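Local structure of DegQ (Legionella fallonii, 3PV2) at residues 376-379 with 383-386; 412-417 with 428-433. The protein probably degrades misfolded proteins as a self-compartmentalizing HtrA-family serine protease that also acts as a chaperone and forms large 12-subunit assemblies. One frame throughout, in Å; residues are numbered along the deposited sequence.

Contact 1 of 2, residues 376-379 with 383-386; sequences EQES and GNVI
Glu-376 and Asn-384 meet on one face of an antiparallel hairpin, one carboxylate oxygen against one amide nitrogen. Glu-376 OE1 accepts a nearly straight hydrogen bond from Asn-384 ND2 (2.7 Å, 166° at the hydrogen) on its anti lone pair, the one facing away from OE2. The acceptor lies in the amide plane, while the carboxylate is turned 36° against it. Glu-376 gets there by a fully extended chain, CG anti to the backbone N (chi1 -177°), which runs alongside Ile-386 in the same direction, with CG 3.8 Å from Ile-386 CG1.

Glu-378, on the same face, bends instead at chi2 and lies across Asn-384 at about a right angle. Its OE1 is 3.7 Å from Asn-384 CB and is hydrogen-bonded to Gln-425 NE2 of the second subunit.

Gln-377 and Val-385 form the hydrogen-bonded pair between, their side chains on the other face. Gln-377 N bonds to Val-385 O and Val-385 N to Gln-377 O, both at 2.9 Å. Gln-377 O is gripped twice, since Ser-379 OG reaches it from the opposite face of its carbonyl plane, at 2.9 Å. Past the strand end, Ser-379 N still bonds to Gly-383 O (3.0 Å), and Ser-379 CB packs near Val-385 CG2.

This is the turn end of the hairpin of strands 370-378 and 384-393 in the C-terminal PDZ domain. Val-385 is buried against Ile-409 and Ile-411 of strand 409-413, and Leu-372 of the second subunit packs on Gln-377 and Glu-378.

Contact 2 of 2, residues 412-417 with 428-433; sequences SANKKP and AQEKKK
Asn-414 and Lys-416 reach from a type I' beta turn, Ala-413 to Lys-416, to the loop that follows helix 421-428 in the C-terminal PDZ domain. Ala-413 starts the turn, its N and O both bonded to the backbone of Lys-416, and its methyl packs on Leu-424 and Ile-427 of the helix.

Asn-414 is the buried centre, with both ends of its amide engaged. ND2 donates to Glu-430 OE1 (3.0 Å, 156° at the hydrogen), which it meets from above the carboxylate plane, the two flat groups turned 29° apart. A water also accepts from ND2 and from Lys-431 N, bridging side chain to loop backbone. OD1 takes Lys-431 NZ at 2.9 Å, well above the carbonyl plane, as well as Leu-436 N of strand 435-441.

Beyond Lys-415, the chain of Lys-416 bends at chi3 and chi4, which folds its ammonium group back over the turn. There NZ bonds to Asn-414 O at 3.0 Å and faces Glu-430, arriving from the opposite direction. The salt bridge closes between Lys-416 NZ and Glu-430 OE1, 2.8 Å apart, on the syn side of that oxygen and 19° from the carboxylate plane.

In the fold
Both contacts belong to the C-terminal PDZ domain and reach the same sheet, where strands 384-393 and 409-413 are neighbours; their centres are about 21 Å apart and their nearest atoms about 6 Å, without touching. Contact 1 is a surface contact beside another subunit, with Val-385 as its one buried residue. Contact 2 is partly buried round Asn-414. Main-chain pairing joins two neighbouring strands in contact 1, and one carboxylate-amide bond, Glu-376 to Asn-384, adds to that on one face. In contact 2 side chains and a water do the joining, fastening the 413-416 turn to an irregular loop, with an amide, a carboxylate and two ammonium groups in place of strand pairing.

Contact 1 of 2, residues 376-379 with 383-386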
loop_
_atom_site.group_PDB
_atom_site.type_symbol
_atom_site.label_atom_id
_atom_site.label_comp_id
_atom_site.label_asym_id
_atom_site.label_seq_id
_atom_site.Cartn_x
_atom_site.Cartn_y
_atom_site.Cartn_z
ATOM N N GLU B 376 30.935 -20.467 42.154
ATOM C CA GLU B 376 32.198 -19.830 42.410
ATOM C C GLU B 376 32.757 -19.384 41.086
ATOM O O GLU B 376 32.906 -20.185 40.178
ATOM C CB GLU B 376 33.233 -20.747 43.016
ATOM C CG GLU B 376 34.540 -19.930 43.311
ATOM C CD GLU B 376 35.605 -20.662 44.104
ATOM O OE1 GLU B 376 36.625 -20.029 44.475
ATOM O OE2 GLU B 376 35.415 -21.874 44.354
ATOM N N GLN B 377 33.062 -18.100 40.992
ATOM C CA GLN B 377 33.443 -17.544 39.734
ATOM C C GLN B 377 34.118 -16.224 39.908
ATOM O O GLN B 377 33.597 -15.331 40.605
ATOM C CB GLN B 377 32.198 -17.360 38.896
ATOM C CG GLN B 377 32.394 -16.566 37.642
ATOM C CD GLN B 377 31.132 -16.458 36.788
ATOM O OE1 GLN B 377 30.508 -17.489 36.424
ATOM N NE2 GLN B 377 30.722 -15.179 36.517
ATOM N N GLU B 378 35.262 -16.061 39.251
ATOM C CA GLU B 378 35.934 -14.766 39.150
ATOM C C GLU B 378 34.964 -13.912 38.350
ATOM O O GLU B 378 34.576 -14.299 37.280
ATOM C CB GLU B 378 37.225 -14.964 38.382
ATOM C CG GLU B 378 38.290 -13.976 38.612
ATOM C CD GLU B 378 38.630 -13.781 40.075
ATOM O OE1 GLU B 378 39.065 -14.729 40.771
ATOM O OE2 GLU B 378 38.459 -12.655 40.516
ATOM N N SER B 379 34.533 -12.775 38.872
ATOM C CA SER B 379 33.448 -12.007 38.212
ATOM C C SER B 379 33.660 -10.552 38.329
ATOM O O SER B 379 33.092 -9.899 39.230
ATOM C CB SER B 379 32.046 -12.299 38.820
ATOM O OG SER B 379 31.870 -13.675 38.946
ATOM N N GLY B 383 35.782 -9.435 41.985
ATOM C CA GLY B 383 36.786 -10.431 42.394
ATOM C C GLY B 383 36.234 -11.835 42.394
ATOM O O GLY B 383 35.338 -12.114 41.656
ATOM N N ASN B 384 36.754 -12.700 43.247
ATOM C CA ASN B 384 36.263 -14.035 43.338
ATOM C C ASN B 384 34.877 -14.137 44.112
ATOM O O ASN B 384 34.797 -13.837 45.306
ATOM C CB ASN B 384 37.269 -14.957 43.965
ATOM C CG ASN B 384 36.883 -16.423 43.683
ATOM O OD1 ASN B 384 36.292 -16.693 42.620
ATOM N ND2 ASN B 384 37.115 -17.327 44.621
ATOM N N VAL B 385 33.809 -14.444 43.391
ATOM C CA VAL B 385 32.448 -14.525 43.933
ATOM C C VAL B 385 32.146 -15.977 44.301
ATOM O O VAL B 385 32.167 -16.845 43.422
ATOM C CB VAL B 385 31.437 -13.978 42.926
ATOM C CG1 VAL B 385 30.026 -14.170 43.431
ATOM C CG2 VAL B 385 31.673 -12.474 42.752
ATOM N N ILE B 386 31.804 -16.199 45.588
ATOM C CA ILE B 386 31.405 -17.483 46.138
ATOM C C ILE B 386 30.046 -17.350 46.754
ATOM O O ILE B 386 29.765 -16.400 47.522
ATOM C CB ILE B 386 32.357 -17.943 47.219
ATOM C CG1 ILE B 386 33.723 -18.231 46.619
ATOM C CG2 ILE B 386 31.912 -19.255 47.749
ATOM C CD1 ILE B 386 34.920 -18.243 47.684
#

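Contact 2 of 2, residues 412-417 with 428-433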
loop_
_atom_site.group_PDB
_atom_site.type_symbol
_atom_site.label_atom_id
_atom_site.label_comp_id
_atom_site.label_asym_id
_atom_site.label_seq_id
_atom_site.Cartn_x
_atom_site.Cartn_y
_atom_site.Cartn_z
ATOM N N SER B 412 25.682 -13.666 50.969
ATOM C CA SER B 412 25.632 -13.720 52.394
ATOM C C SER B 412 24.206 -13.783 52.796
ATOM O O SER B 412 23.277 -13.438 52.047
ATOM C CB SER B 412 26.363 -12.492 52.981
ATOM O OG SER B 412 25.504 -11.310 53.031
ATOM N N ALA B 413 23.974 -14.387 53.942
ATOM C CA ALA B 413 22.639 -14.527 54.449
ATOM C C ALA B 413 22.745 -14.299 55.976
ATOM O O ALA B 413 23.608 -14.878 56.633
ATOM C CB ALA B 413 22.034 -15.916 54.157
ATOM N N ASN B 414 21.859 -13.469 56.499
ATOM C CA ASN B 414 21.936 -12.983 57.903
ATOM C C ASN B 414 23.356 -12.664 58.290
ATOM O O ASN B 414 23.821 -13.070 59.341
ATOM C CB ASN B 414 21.357 -14.006 58.853
ATOM C CG ASN B 414 19.828 -14.257 58.610
ATOM O OD1 ASN B 414 19.143 -13.415 58.023
ATOM N ND2 ASN B 414 19.318 -15.425 59.050
ATOM N N LYS B 415 24.038 -11.944 57.398
ATOM C CA LYS B 415 25.380 -11.446 57.596
ATOM C C LYS B 415 26.410 -12.512 57.659
ATOM O O LYS B 415 27.469 -12.269 58.170
ATOM C CB LYS B 415 25.525 -10.629 58.904
ATOM C CG LYS B 415 24.414 -9.731 59.226
ATOM C CD LYS B 415 24.180 -8.821 58.073
ATOM C CE LYS B 415 24.968 -7.538 58.123
ATOM N NZ LYS B 415 25.054 -7.019 56.720
ATOM N N LYS B 416 26.148 -13.694 57.154
ATOM C CA LYS B 416 27.183 -14.714 57.143
ATOM C C LYS B 416 27.424 -15.102 55.694
ATOM O O LYS B 416 26.459 -15.151 54.910
ATOM C CB LYS B 416 26.681 -15.926 57.934
ATOM C CG LYS B 416 26.555 -15.706 59.456
ATOM C CD LYS B 416 25.695 -16.877 60.147
ATOM C CE LYS B 416 24.914 -16.326 61.381
ATOM N NZ LYS B 416 23.698 -15.452 61.101
ATOM N N PRO B 417 28.676 -15.456 55.351
ATOM C CA PRO B 417 28.986 -15.968 54.022
ATOM C C PRO B 417 28.250 -17.246 53.748
ATOM O O PRO B 417 28.014 -18.035 54.612
ATOM C CB PRO B 417 30.513 -16.187 54.025
ATOM C CG PRO B 417 30.852 -16.413 55.493
ATOM C CD PRO B 417 29.819 -15.555 56.281
ATOM N N ALA B 428 19.052 -20.148 56.657
ATOM C CA ALA B 428 17.659 -19.838 56.506
ATOM C C ALA B 428 16.845 -20.436 57.632
ATOM O O ALA B 428 15.786 -19.918 57.926
ATOM C CB ALA B 428 17.127 -20.364 55.152
ATOM N N GLN B 429 17.317 -21.450 58.338
ATOM C CA GLN B 429 16.555 -21.929 59.507
ATOM C C GLN B 429 16.861 -21.172 60.796
ATOM O O GLN B 429 16.308 -21.515 61.806
ATOM C CB GLN B 429 16.770 -23.406 59.803
ATOM C CG GLN B 429 17.026 -24.223 58.598
ATOM C CD GLN B 429 16.387 -25.563 58.634
ATOM O OE1 GLN B 429 17.086 -26.598 58.670
ATOM N NE2 GLN B 429 15.044 -25.579 58.578
ATOM N N GLU B 430 17.699 -20.141 60.755
ATOM C CA GLU B 430 17.950 -19.315 61.931
ATOM C C GLU B 430 16.723 -18.560 62.479
ATOM O O GLU B 430 16.429 -18.692 63.713
ATOM C CB GLU B 430 19.071 -18.318 61.671
ATOM C CG GLU B 430 20.485 -18.984 61.578
ATOM C CD GLU B 430 21.551 -17.963 61.143
ATOM O OE1 GLU B 430 21.182 -16.746 60.995
ATOM O OE2 GLU B 430 22.722 -18.387 60.946
ATOM N N LYS B 431 16.045 -17.723 61.687
ATOM C CA LYS B 431 14.957 -16.869 62.317
ATOM C C LYS B 431 13.676 -17.300 61.683
ATOM O O LYS B 431 13.654 -17.739 60.505
ATOM C CB LYS B 431 15.068 -15.324 62.144
ATOM C CG LYS B 431 16.445 -14.682 62.338
ATOM C CD LYS B 431 16.449 -13.183 61.915
ATOM C CE LYS B 431 17.814 -12.746 61.242
ATOM N NZ LYS B 431 17.726 -11.828 59.992
ATOM N N LYS B 432 12.614 -17.236 62.451
ATOM C CA LYS B 432 11.286 -17.445 61.854
ATOM C C LYS B 432 10.776 -16.195 61.061
ATOM O O LYS B 432 9.952 -16.342 60.171
ATOM C CB LYS B 432 10.292 -17.833 62.954
ATOM C CG LYS B 432 10.341 -19.373 63.321
ATOM C CD LYS B 432 9.579 -20.263 62.290
ATOM C CE LYS B 432 8.983 -21.561 62.885
ATOM N NZ LYS B 432 9.967 -22.674 63.025
ATOM N N LYS B 433 11.206 -14.975 61.402
ATOM C CA LYS B 433 10.524 -13.809 60.845
ATOM C C LYS B 433 11.049 -13.400 59.434
ATOM O O LYS B 433 10.301 -13.039 58.578
ATOM C CB LYS B 433 10.697 -12.632 61.771
ATOM C CG LYS B 433 10.197 -11.310 61.172
ATOM C CD LYS B 433 9.925 -10.193 62.261
ATOM C CE LYS B 433 8.504 -9.571 62.118
ATOM N NZ LYS B 433 7.398 -10.549 62.450
HETATM O O HOH W 1 16.546 -16.353 59.080
#